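Local coordinates for protein cellulose 1,4-beta-cellobiosidase (PDB 4JJJ) that probably hydrolyses the beta-1,4-glycosidic bonds of cellulose to release cellobiose, here as the family 48 catalytic domain of a longer secreted protein, at residues Glu35-Glu40 against Ser589-Asp594; Pro42-Gln47 against Asp153-Phe158; Met146-Asp151 against Tyr171-Gln176. The protein carries 1 engineered substitution. All blocks are in the same frame, centred on the assembly; numbering follows the deposited sequence. Where two conformers were deposited one is given.

Contact 1: Glu35-Glu40 against Ser589-Asp594; sequences ETMIVE and SFYKND. With GLC (alpha-D-glucopyranose), chain C; BGC (beta-D-glucopyranose), chain B; BGC (beta-D-glucopyranose), chain D.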
loop_
_atom_site.group_PDB
_atom_site.type_symbol
_atom_site.label_atom_id
_atom_site.label_comp_id
_atom_site.label_asym_id
_atom_site.label_seq_id
_atom_site.Cartn_x
_atom_site.Cartn_y
_atom_site.Cartn_z
ATOM N N GLU A 35 -1.066 19.132 4.093
ATOM C CA GLU A 35 -1.150 19.356 5.526
ATOM C C GLU A 35 -0.197 18.396 6.220
ATOM O O GLU A 35 -0.087 17.247 5.816
ATOM C CB GLU A 35 -2.622 19.212 6.044
ATOM C CG GLU A 35 -3.643 20.119 5.414
ATOM C CD GLU A 35 -4.066 19.676 3.998
ATOM O OE1 GLU A 35 -3.908 18.469 3.664
ATOM O OE2 GLU A 35 -4.589 20.607 3.312
ATOM N N THR A 36 0.466 18.850 7.299
ATOM C CA THR A 36 1.424 18.064 7.990
ATOM C C THR A 36 0.879 17.149 9.064
ATOM O O THR A 36 1.427 16.103 9.292
ATOM C CB THR A 36 2.526 18.948 8.543
ATOM O OG1 THR A 36 1.916 20.036 9.278
ATOM C CG2 THR A 36 3.445 19.419 7.440
ATOM N N MET A 37 -0.195 17.566 9.740
ATOM C CA MET A 37 -0.738 16.768 10.911
ATOM C C MET A 37 -1.792 15.787 10.435
ATOM O O MET A 37 -2.985 16.144 10.298
ATOM C CB MET A 37 -1.234 17.637 12.043
ATOM C CG MET A 37 -1.663 16.829 13.298
ATOM S SD MET A 37 -1.796 17.831 14.790
ATOM C CE MET A 37 -2.330 16.595 15.934
ATOM N N ILE A 38 -1.338 14.553 10.246
ATOM C CA ILE A 38 -2.157 13.518 9.711
ATOM C C ILE A 38 -1.533 12.200 10.114
ATOM O O ILE A 38 -0.334 11.989 9.947
ATOM C CB ILE A 38 -2.303 13.648 8.140
ATOM C CG1 ILE A 38 -3.217 12.527 7.580
ATOM C CG2 ILE A 38 -0.979 13.690 7.449
ATOM C CD1 ILE A 38 -3.697 12.895 6.198
ATOM N N VAL A 39 -2.358 11.301 10.673
ATOM C CA VAL A 39 -1.871 10.063 11.229
ATOM C C VAL A 39 -2.856 8.927 10.841
ATOM O O VAL A 39 -4.011 8.865 11.306
ATOM C CB VAL A 39 -1.736 10.119 12.786
ATOM C CG1 VAL A 39 -1.225 8.832 13.335
ATOM C CG2 VAL A 39 -0.850 11.369 13.147
ATOM N N GLU A 40 -2.421 8.077 9.887
ATOM C CA GLU A 40 -3.376 7.098 9.322
ATOM C C GLU A 40 -2.725 5.859 8.767
ATOM O O GLU A 40 -3.263 4.761 8.854
ATOM C CB GLU A 40 -4.342 7.735 8.311
ATOM C CG GLU A 40 -3.681 8.368 7.090
ATOM C CD GLU A 40 -4.591 9.365 6.330
ATOM O OE1 GLU A 40 -5.607 9.800 6.889
ATOM O OE2 GLU A 40 -4.205 9.557 5.139
ATOM N N SER A 589 7.937 14.971 19.352
ATOM C CA SER A 589 7.623 16.180 20.080
ATOM C C SER A 589 7.551 17.398 19.191
ATOM O O SER A 589 6.930 18.375 19.569
ATOM C CB SER A 589 8.576 16.428 21.268
ATOM O OG SER A 589 9.843 16.728 20.827
ATOM N N PHE A 590 8.111 17.272 18.024
ATOM C CA PHE A 590 7.971 18.296 16.985
ATOM C C PHE A 590 6.495 18.625 16.641
ATOM O O PHE A 590 6.200 19.653 16.065
ATOM C CB PHE A 590 8.750 17.939 15.722
ATOM C CG PHE A 590 8.463 16.552 15.182
ATOM C CD1 PHE A 590 7.353 16.274 14.449
ATOM C CD2 PHE A 590 9.339 15.524 15.462
ATOM C CE1 PHE A 590 7.058 14.987 13.988
ATOM C CE2 PHE A 590 9.084 14.272 14.959
ATOM C CZ PHE A 590 7.965 13.988 14.299
ATOM N N TYR A 591 5.595 17.672 16.847
ATOM C CA TYR A 591 4.192 17.873 16.613
ATOM C C TYR A 591 3.627 19.018 17.369
ATOM O O TYR A 591 2.689 19.604 16.939
ATOM C CB TYR A 591 3.345 16.639 16.721
ATOM C CG TYR A 591 3.025 15.900 15.462
ATOM C CD1 TYR A 591 2.461 16.576 14.416
ATOM C CD2 TYR A 591 3.128 14.540 15.396
ATOM C CE1 TYR A 591 2.114 15.951 13.204
ATOM C CE2 TYR A 591 2.788 13.873 14.195
ATOM C CZ TYR A 591 2.193 14.589 13.159
ATOM O OH TYR A 591 1.745 13.947 11.964
ATOM N N LYS A 592 4.193 19.375 18.498
ATOM C CA LYS A 592 3.659 20.496 19.268
ATOM C C LYS A 592 3.895 21.811 18.561
ATOM O O LYS A 592 3.222 22.793 18.925
ATOM C CB LYS A 592 4.399 20.514 20.569
ATOM C CG LYS A 592 4.054 19.346 21.480
ATOM C CD LYS A 592 5.019 19.482 22.711
ATOM C CE LYS A 592 4.807 18.383 23.725
ATOM N NZ LYS A 592 5.918 18.393 24.786
ATOM N N ASN A 593 4.709 21.851 17.531
ATOM C CA ASN A 593 4.862 23.077 16.742
ATOM C C ASN A 593 3.973 23.138 15.527
ATOM O O ASN A 593 4.001 24.100 14.788
ATOM C CB ASN A 593 6.331 23.228 16.348
ATOM C CG ASN A 593 7.228 23.109 17.598
ATOM O OD1 ASN A 593 6.919 23.745 18.637
ATOM N ND2 ASN A 593 8.154 22.126 17.606
ATOM N N ASP A 594 3.171 22.097 15.297
ATOM C CA ASP A 594 2.320 22.034 14.118
ATOM C C ASP A 594 1.218 23.054 14.171
ATOM O O ASP A 594 0.620 23.307 15.218
ATOM C CB ASP A 594 1.693 20.647 14.005
ATOM C CG ASP A 594 1.106 20.382 12.613
ATOM O OD1 ASP A 594 -0.028 20.857 12.399
ATOM O OD2 ASP A 594 1.788 19.604 11.863
HETATM C C1 GLC C . -9.792 7.660 6.383
HETATM C C2 GLC C . -9.367 6.260 6.573
HETATM C C3 GLC C . -7.849 6.110 6.293
HETATM C C4 GLC C . -7.504 6.628 4.892
HETATM C C5 GLC C . -8.082 8.043 4.795
HETATM C C6 GLC C . -7.951 8.708 3.457
HETATM O O1 GLC C . -9.056 8.318 7.337
HETATM O O2 GLC C . -9.522 5.908 8.017
HETATM O O3 GLC C . -7.412 4.778 6.501
HETATM O O4 GLC C . -6.071 6.732 4.753
HETATM O O5 GLC C . -9.488 8.021 5.053
HETATM O O6 GLC C . -8.684 7.984 2.532
HETATM C C2 BGC B . -9.433 5.788 6.369
HETATM C C3 BGC B . -7.932 5.701 6.117
HETATM C C4 BGC B . -7.541 6.522 4.870
HETATM C C5 BGC B . -8.151 7.935 4.794
HETATM C C6 BGC B . -8.022 8.579 3.412
HETATM C C1 BGC B . -9.911 7.219 6.321
HETATM O O1 BGC B . -11.366 7.178 6.497
HETATM O O2 BGC B . -9.617 5.175 7.689
HETATM O O3 BGC B . -7.519 4.340 5.955
HETATM O O4 BGC B . -6.125 6.679 4.757
HETATM O O5 BGC B . -9.548 7.879 5.084
HETATM O O6 BGC B . -8.750 7.901 2.420
HETATM C C2 BGC D . -4.145 6.433 3.497
HETATM C C3 BGC D . -3.405 5.604 2.450
HETATM C C4 BGC D . -3.508 4.088 2.790
HETATM C C5 BGC D . -4.960 3.663 3.124
HETATM C C6 BGC D . -4.994 2.238 3.624
HETATM C C1 BGC D . -5.566 5.946 3.703
HETATM O O2 BGC D . -4.212 7.789 3.073
HETATM O O3 BGC D . -2.034 6.070 2.418
HETATM O O4 BGC D . -2.994 3.339 1.670
HETATM O O5 BGC D . -5.474 4.567 4.111
HETATM O O6 BGC D . -4.171 2.079 4.764
HETATM O O HOH W 1 -1.184 20.396 9.978
#
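Thr36 and Asp594 join two loops of the glycoside hydrolase family 48 (α/α)6 domain, one running toward the glucan site and the other, a 3-10 segment, leading to helix 597-604. The Thr36 hydroxyl donates to Asp594 OD2 with OG1 2.6 Å away, approaching from above the carboxylate plane rather than within it. A chi1 of 51° sets OG1 between the backbone N and the carbonyl carbon, where it can reach the acid. The other oxygen, Asp594 OD1, accepts from a water that in turn takes the N-H of Met37, and it also caps the backbone N of Leu596, so the carboxylate is held from both loops.

Met37 illustrates how an extended side chain can run past a ring: CG lies anti to the backbone N (chi1 -174°) and meets Tyr591 CE1 at 3.9 Å, while SD, in the conformer given, sits 5.1 Å from the ring centroid in an oblique Met-aromatic contact. The Met37 side chain also packs on Trp597 and Val600 of helix 597-604. The Tyr591 hydroxyl bonds to the carbonyl of Asp43, and Val39 CG2 rests 3.8 Å from Tyr591 OH. At the C-terminal end of 35-40, Glu40 faces the sugar; its OE1 pairs with Arg619, and its OE2, also bonded to His32, accepts from O2 of the chain D glucose at 2.7 Å.

Contact 2: Pro42-Gln47 against Asp153-Phe158; sequences PDHGHQ and DNVYGF. With ZN (zinc ion), chain E.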
loop_
_atom_site.group_PDB
_atom_site.type_symbol
_atom_site.label_atom_id
_atom_site.label_comp_id
_atom_site.label_asym_id
_atom_site.label_seq_id
_atom_site.Cartn_x
_atom_site.Cartn_y
_atom_site.Cartn_z
ATOM N N PRO A 42 1.054 6.406 6.937
ATOM C CA PRO A 42 2.158 7.249 7.411
ATOM C C PRO A 42 1.646 7.948 8.671
ATOM O O PRO A 42 0.427 7.998 8.894
ATOM C CB PRO A 42 2.446 8.187 6.241
ATOM C CG PRO A 42 1.132 8.341 5.618
ATOM C CD PRO A 42 0.420 7.003 5.690
ATOM N N ASP A 43 2.572 8.565 9.400
ATOM C CA ASP A 43 2.203 9.264 10.607
ATOM C C ASP A 43 2.597 10.727 10.602
ATOM O O ASP A 43 2.487 11.379 11.662
ATOM C CB ASP A 43 2.717 8.513 11.861
ATOM C CG ASP A 43 4.183 8.480 12.023
ATOM O OD1 ASP A 43 4.934 9.264 11.400
ATOM O OD2 ASP A 43 4.709 7.584 12.807
ATOM N N HIS A 44 2.948 11.247 9.447
ATOM C CA HIS A 44 3.223 12.663 9.234
ATOM C C HIS A 44 2.958 12.994 7.796
ATOM O O HIS A 44 3.310 12.162 6.914
ATOM C CB HIS A 44 4.640 13.041 9.655
ATOM C CG HIS A 44 4.899 14.505 9.693
ATOM N ND1 HIS A 44 5.278 15.264 8.590
ATOM C CD2 HIS A 44 4.720 15.402 10.703
ATOM C CE1 HIS A 44 5.380 16.548 8.933
ATOM N NE2 HIS A 44 5.058 16.640 10.216
ATOM N N GLY A 45 2.358 14.174 7.528
ATOM C CA GLY A 45 1.951 14.552 6.164
ATOM C C GLY A 45 3.077 14.692 5.220
ATOM O O GLY A 45 2.867 14.614 4.003
ATOM N N HIS A 46 4.283 15.068 5.704
ATOM C CA HIS A 46 5.383 15.245 4.818
ATOM C C HIS A 46 6.406 14.123 4.916
ATOM O O HIS A 46 7.480 14.208 4.340
ATOM C CB HIS A 46 6.046 16.596 5.042
ATOM C CG HIS A 46 5.195 17.748 4.603
ATOM N ND1 HIS A 46 5.587 19.075 4.641
ATOM C CD2 HIS A 46 3.945 17.752 4.091
ATOM C CE1 HIS A 46 4.604 19.829 4.179
ATOM N NE2 HIS A 46 3.610 19.047 3.813
ATOM N N GLN A 47 5.950 12.950 5.418
ATOM C CA GLN A 47 6.460 11.753 4.914
ATOM C C GLN A 47 5.957 11.618 3.511
ATOM O O GLN A 47 5.057 12.315 3.129
ATOM C CB GLN A 47 5.993 10.553 5.761
ATOM C CG GLN A 47 6.670 10.522 7.140
ATOM C CD GLN A 47 6.043 9.582 8.107
ATOM O OE1 GLN A 47 4.878 9.171 7.965
ATOM N NE2 GLN A 47 6.776 9.224 9.168
ATOM N N ASP A 153 10.848 15.933 4.342
ATOM C CA ASP A 153 11.425 17.140 4.968
ATOM C C ASP A 153 12.371 16.793 6.105
ATOM O O ASP A 153 12.851 17.693 6.806
ATOM C CB ASP A 153 10.303 18.016 5.457
ATOM C CG ASP A 153 9.572 18.767 4.302
ATOM O OD1 ASP A 153 10.083 18.755 3.182
ATOM O OD2 ASP A 153 8.479 19.262 4.624
ATOM N N ASN A 154 12.640 15.525 6.364
ATOM C CA ASN A 154 13.507 15.138 7.496
ATOM C C ASN A 154 12.969 15.624 8.808
ATOM O O ASN A 154 13.697 16.089 9.675
ATOM C CB ASN A 154 14.977 15.594 7.281
ATOM C CG ASN A 154 15.994 14.655 7.973
ATOM O OD1 ASN A 154 15.836 13.431 7.977
ATOM N ND2 ASN A 154 17.126 15.223 8.469
ATOM N N VAL A 155 11.659 15.498 8.986
ATOM C CA VAL A 155 11.081 15.936 10.225
ATOM C C VAL A 155 11.554 15.134 11.394
ATOM O O VAL A 155 11.717 15.702 12.491
ATOM C CB VAL A 155 9.570 16.039 10.147
ATOM C CG1 VAL A 155 8.965 14.703 10.161
ATOM C CG2 VAL A 155 9.121 16.969 11.199
ATOM N N TYR A 156 11.918 13.889 11.168
ATOM C CA TYR A 156 12.414 13.033 12.239
ATOM C C TYR A 156 13.933 13.150 12.489
ATOM O O TYR A 156 14.417 12.654 13.512
ATOM C CB TYR A 156 12.048 11.504 12.022
ATOM C CG TYR A 156 10.624 11.165 12.318
ATOM C CD1 TYR A 156 9.615 11.281 11.339
ATOM C CD2 TYR A 156 10.228 10.762 13.602
ATOM C CE1 TYR A 156 8.300 10.987 11.572
ATOM C CE2 TYR A 156 8.937 10.412 13.860
ATOM C CZ TYR A 156 7.950 10.526 12.862
ATOM O OH TYR A 156 6.663 10.210 13.118
ATOM N N GLY A 157 14.664 13.700 11.544
ATOM C CA GLY A 157 16.111 13.936 11.729
ATOM C C GLY A 157 17.056 12.828 11.409
ATOM O O GLY A 157 18.260 12.834 11.839
ATOM N N PHE A 158 16.603 11.737 10.752
ATOM C CA PHE A 158 17.467 10.631 10.486
ATOM C C PHE A 158 18.479 10.850 9.418
ATOM O O PHE A 158 19.614 10.395 9.558
ATOM C CB PHE A 158 16.656 9.352 10.196
ATOM C CG PHE A 158 15.813 8.898 11.362
ATOM C CD1 PHE A 158 16.459 8.424 12.516
ATOM C CD2 PHE A 158 14.426 8.875 11.308
ATOM C CE1 PHE A 158 15.755 7.963 13.576
ATOM C CE2 PHE A 158 13.703 8.396 12.375
ATOM C CZ PHE A 158 14.370 7.971 13.537
HETATM ZN ZN ZN E . 7.280 19.765 5.700
HETATM O O HOH W 2 8.914 15.419 6.620
HETATM O O HOH W 3 6.633 21.819 5.886
HETATM O O HOH W 4 7.508 19.124 7.666
#
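His46 and Asp153 meet through a zinc ion, the first of four kinds of interaction between these loops. The metal is bound by His46 ND1 at 2.1 Å and by Asp153 OD2, whose modelled distance is doubtfully short, and two waters complete the four modelled ligands. Imidazole and carboxylate planes stand 84° apart, with OD2 near the plane of the ring at its edge; the two ligand atoms approach closely because they share the metal. A second shell fixes both groups: His46 NE2 bonds to the carbonyl of Val34 and the ring stacks on Tyr31, while Asp153 OD1 is held by Arg22 and the Tyr31 hydroxyl.

Direct polar contact centres on Asp43. The Tyr156 hydroxyl donates to Asp43 OD1, 2.6 Å from OH, arriving 45° out of the carboxylate plane, and Asp43 OD2 forms a salt bridge with Arg588. Gln47 braces this pair from the Asp43 side, its OE1 accepting from Asp43 N at 2.8 Å and its NE2 giving a weak bond to OD1. The same NE2 lies 3.3 Å from Tyr156 CE1, the amide and ring planes being only 20° apart.

Apolar packing comes from Val155, whose CG1 sits 4.0 Å from the centroid of the His44 ring, squarely over one face in a CH-pi contact. Within the turn, His44 ND1 accepts from His46 N, tilted out of the ring plane, which limits the ring's rotation.

Water-mediated contact is slight: one water takes the N-H of Asp153 and gives a weak bond to His46 O. The type I beta turn from His44 to Gln47, closed by Gln47 N to His44 O, is thus tied to loop 153-158 by a zinc site with one protein ligand from each side.

Contact 3: Met146-Asp151 against Tyr171-Gln176; sequences MHWLLD and YINTYQ. With BGC (beta-D-glucopyranose), chain F; BGC (beta-D-glucopyranose), chain G; BGC (beta-D-glucopyranose), chain H.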
loop_
_atom_site.group_PDB
_atom_site.type_symbol
_atom_site.label_atom_id
_atom_site.label_comp_id
_atom_site.label_asym_id
_atom_site.label_seq_id
_atom_site.Cartn_x
_atom_site.Cartn_y
_atom_site.Cartn_z
ATOM N N MET A 146 10.182 -0.284 -5.055
ATOM C CA MET A 146 10.155 0.874 -4.128
ATOM C C MET A 146 10.175 0.452 -2.680
ATOM O O MET A 146 9.416 -0.441 -2.271
ATOM C CB MET A 146 8.970 1.771 -4.416
ATOM C CG MET A 146 8.925 2.355 -5.808
ATOM S SD MET A 146 7.663 3.656 -5.974
ATOM C CE MET A 146 6.348 2.715 -6.643
ATOM N N HIS A 147 10.916 1.169 -1.827
ATOM C CA HIS A 147 10.682 1.123 -0.394
ATOM C C HIS A 147 9.417 1.927 -0.073
ATOM O O HIS A 147 9.019 2.815 -0.814
ATOM C CB HIS A 147 11.877 1.668 0.355
ATOM C CG HIS A 147 11.679 1.771 1.833
ATOM N ND1 HIS A 147 11.511 0.688 2.650
ATOM C CD2 HIS A 147 11.550 2.859 2.640
ATOM C CE1 HIS A 147 11.310 1.067 3.884
ATOM N NE2 HIS A 147 11.348 2.381 3.923
ATOM N N TRP A 148 8.736 1.602 1.034
ATOM C CA TRP A 148 7.380 2.129 1.172
ATOM C C TRP A 148 7.257 3.551 1.707
ATOM O O TRP A 148 6.204 4.164 1.479
ATOM C CB TRP A 148 6.499 1.165 2.003
ATOM C CG TRP A 148 6.437 1.427 3.484
ATOM C CD1 TRP A 148 7.324 1.030 4.480
ATOM C CD2 TRP A 148 5.392 2.150 4.180
ATOM N NE1 TRP A 148 6.865 1.467 5.672
ATOM C CE2 TRP A 148 5.713 2.167 5.547
ATOM C CE3 TRP A 148 4.226 2.811 3.763
ATOM C CZ2 TRP A 148 4.869 2.742 6.493
ATOM C CZ3 TRP A 148 3.377 3.390 4.722
ATOM C CH2 TRP A 148 3.710 3.344 6.080
ATOM N N LEU A 149 8.229 3.992 2.464
ATOM C CA LEU A 149 8.064 5.217 3.318
ATOM C C LEU A 149 9.363 6.003 3.364
ATOM O O LEU A 149 10.495 5.472 3.632
ATOM C CB LEU A 149 7.789 4.853 4.777
ATOM C CG LEU A 149 7.307 5.940 5.710
ATOM C CD1 LEU A 149 5.994 6.558 5.330
ATOM C CD2 LEU A 149 7.374 5.390 7.103
ATOM N N LEU A 150 9.234 7.300 3.024
ATOM C CA LEU A 150 10.308 8.314 3.159
ATOM C C LEU A 150 9.886 9.402 4.084
ATOM O O LEU A 150 8.689 9.663 4.270
ATOM C CB LEU A 150 10.641 8.956 1.836
ATOM C CG LEU A 150 11.120 8.028 0.698
ATOM C CD1 LEU A 150 11.174 8.830 -0.594
ATOM C CD2 LEU A 150 12.485 7.427 0.988
ATOM N N ASP A 151 10.875 10.094 4.644
ATOM C CA ASP A 151 10.671 11.322 5.382
ATOM C C ASP A 151 11.193 12.479 4.517
ATOM O O ASP A 151 12.374 12.648 4.466
ATOM C CB ASP A 151 11.387 11.244 6.711
ATOM C CG ASP A 151 11.224 12.459 7.569
ATOM O OD1 ASP A 151 10.527 13.451 7.209
ATOM O OD2 ASP A 151 11.657 12.381 8.794
ATOM N N TYR A 171 15.168 7.327 4.197
ATOM C CA TYR A 171 14.452 6.019 4.198
ATOM C C TYR A 171 14.175 5.652 5.597
ATOM O O TYR A 171 15.096 5.494 6.399
ATOM C CB TYR A 171 15.361 4.952 3.521
ATOM C CG TYR A 171 15.463 5.020 2.040
ATOM C CD1 TYR A 171 16.486 5.767 1.401
ATOM C CD2 TYR A 171 14.612 4.300 1.202
ATOM C CE1 TYR A 171 16.586 5.787 -0.006
ATOM C CE2 TYR A 171 14.707 4.328 -0.176
ATOM C CZ TYR A 171 15.710 5.071 -0.800
ATOM O OH TYR A 171 15.821 5.070 -2.200
ATOM N N ILE A 172 12.894 5.478 5.973
ATOM C CA ILE A 172 12.511 5.195 7.304
ATOM C C ILE A 172 11.461 4.076 7.316
ATOM O O ILE A 172 10.900 3.718 6.267
ATOM C CB ILE A 172 11.886 6.454 7.991
ATOM C CG1 ILE A 172 10.781 7.114 7.197
ATOM C CG2 ILE A 172 13.028 7.469 8.200
ATOM C CD1 ILE A 172 9.903 7.975 8.097
ATOM N N ASN A 173 11.150 3.556 8.480
ATOM C CA ASN A 173 10.097 2.575 8.633
ATOM C C ASN A 173 9.482 2.756 9.996
ATOM O O ASN A 173 10.023 3.499 10.847
ATOM C CB ASN A 173 10.620 1.156 8.365
ATOM C CG ASN A 173 9.572 0.147 8.136
ATOM O OD1 ASN A 173 8.422 0.410 7.827
ATOM N ND2 ASN A 173 10.000 -1.111 8.280
ATOM N N THR A 174 8.312 2.198 10.170
ATOM C CA THR A 174 7.521 2.332 11.398
ATOM C C THR A 174 7.038 0.922 11.815
ATOM O O THR A 174 7.603 0.337 12.730
ATOM C CB THR A 174 6.382 3.293 11.209
ATOM O OG1 THR A 174 5.576 2.823 10.088
ATOM C CG2 THR A 174 6.859 4.741 10.953
ATOM N N TYR A 175 6.035 0.358 11.156
ATOM C CA TYR A 175 5.508 -0.947 11.573
ATOM C C TYR A 175 6.558 -2.011 11.641
ATOM O O TYR A 175 7.273 -2.278 10.674
ATOM C CB TYR A 175 4.375 -1.353 10.583
ATOM C CG TYR A 175 3.330 -0.312 10.443
ATOM C CD1 TYR A 175 2.384 -0.152 11.385
ATOM C CD2 TYR A 175 3.331 0.496 9.333
ATOM C CE1 TYR A 175 1.474 0.914 11.327
ATOM C CE2 TYR A 175 2.438 1.557 9.212
ATOM C CZ TYR A 175 1.479 1.734 10.167
ATOM O OH TYR A 175 0.496 2.712 10.150
ATOM N N GLN A 176 6.563 -2.661 12.818
ATOM C CA GLN A 176 7.486 -3.742 13.123
ATOM C C GLN A 176 6.927 -4.809 14.083
ATOM O O GLN A 176 7.496 -5.936 14.139
ATOM C CB GLN A 176 8.834 -3.329 13.753
ATOM C CG GLN A 176 9.727 -2.456 12.972
ATOM C CD GLN A 176 10.516 -3.228 11.945
ATOM O OE1 GLN A 176 11.601 -3.849 12.247
ATOM N NE2 GLN A 176 10.023 -3.245 10.734
HETATM C C2 BGC F . 1.257 -0.840 5.372
HETATM C C3 BGC F . 2.345 -1.238 6.369
HETATM C C4 BGC F . 3.462 -1.901 5.630
HETATM C C5 BGC F . 4.030 -1.087 4.499
HETATM C C6 BGC F . 5.144 -1.773 3.718
HETATM C C1 BGC F . 1.916 -0.123 4.229
HETATM O O1 BGC F . 0.931 0.182 3.229
HETATM O O2 BGC F . 0.205 -0.041 5.954
HETATM O O3 BGC F . 1.736 -2.184 7.284
HETATM O O4 BGC F . 4.526 -1.923 6.645
HETATM O O5 BGC F . 2.951 -0.832 3.583
HETATM O O6 BGC F . 4.647 -3.054 3.233
HETATM C C2 BGC G . 6.738 -2.791 7.260
HETATM C C3 BGC G . 7.490 -4.062 7.421
HETATM C C4 BGC G . 6.739 -5.102 8.270
HETATM C C5 BGC G . 5.314 -5.190 7.667
HETATM C C6 BGC G . 4.529 -6.241 8.439
HETATM C C1 BGC G . 5.348 -3.090 6.726
HETATM O O2 BGC G . 7.432 -1.900 6.424
HETATM O O3 BGC G . 8.721 -3.717 7.944
HETATM O O4 BGC G . 7.318 -6.426 8.107
HETATM O O5 BGC G . 4.639 -3.936 7.614
HETATM O O6 BGC G . 4.145 -5.644 9.695
HETATM C C2 BGC H . 8.490 -8.288 8.929
HETATM C C3 BGC H . 9.719 -8.739 9.692
HETATM C C4 BGC H . 10.982 -8.037 9.226
HETATM C C5 BGC H . 10.793 -6.544 9.152
HETATM C C6 BGC H . 11.898 -5.774 8.532
HETATM C C1 BGC H . 8.423 -6.741 8.961
HETATM O O2 BGC H . 7.284 -8.862 9.416
HETATM O O3 BGC H . 9.875 -10.178 9.559
HETATM O O4 BGC H . 11.988 -8.346 10.249
HETATM O O5 BGC H . 9.601 -6.216 8.372
HETATM O O6 BGC H . 11.681 -4.377 8.608
#
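Trp148, just before strand 149-151, and Asn173, at the end of the antiparallel strand 170-173, meet at the glucan-binding site. From its CB, 3.7 Å from C6 of the chain F glucose, the Trp148 side chain turns away from the staggered positions (chi1 92°), laying the indole face against that sugar. CG and CD2 lie under the glucose, whose C5 is 3.5 Å above the indole plane, and CE3 and CZ3 each approach its C1 to 3.8 Å, while Leu149 CB backs the opposite face. Along the pyrrole edge, NE1 donates to Asn173 OD1 at 2.9 Å, a bond in the indole plane but above the plane of the amide. Farther round, CZ2 faces Thr174 OG1, and at the tip CH2 comes 3.8 Å from Tyr175 CE2, near the plane of the tyrosine ring.

Asn173 passes this grip on to the next sugar: OD1 also accepts from O2 of the chain G glucose, and ND2 donates to its O3.

Behind the site, His147 NE2 gives a nearly straight bond to Ile172 O (2.7 Å, 171°). Leu150 and Tyr171 form a non-hydrogen-bonded pair, with Leu150 CD2 over the phenol face in a CH-pi contact. A sugar stacked on a tryptophan is the carbohydrate-aromatic platform typical of cellulase subsites, here joined by an amide that binds the next sugar's hydroxyls.

In the fold
All three contacts belong to the single family 48 catalytic domain. Contact 1 joins the most distant parts of the sequence; both other contacts fall between its two segments, and the segments of contacts 2 and 3 alternate along the chain. Contact 2 is central, its centre about 9 Å from that of contact 1 and about 10 Å from that of contact 3, whereas the centres of contacts 1 and 3 are about 17 Å apart. Strands 47-49, 149-151 and 170-173 are neighbours in one antiparallel sheet, which links contacts 2 and 3. Contacts 1 and 3 each include residues of a glycan pocket, so the zinc-bearing loops of contact 2 lie between two sugar-binding regions.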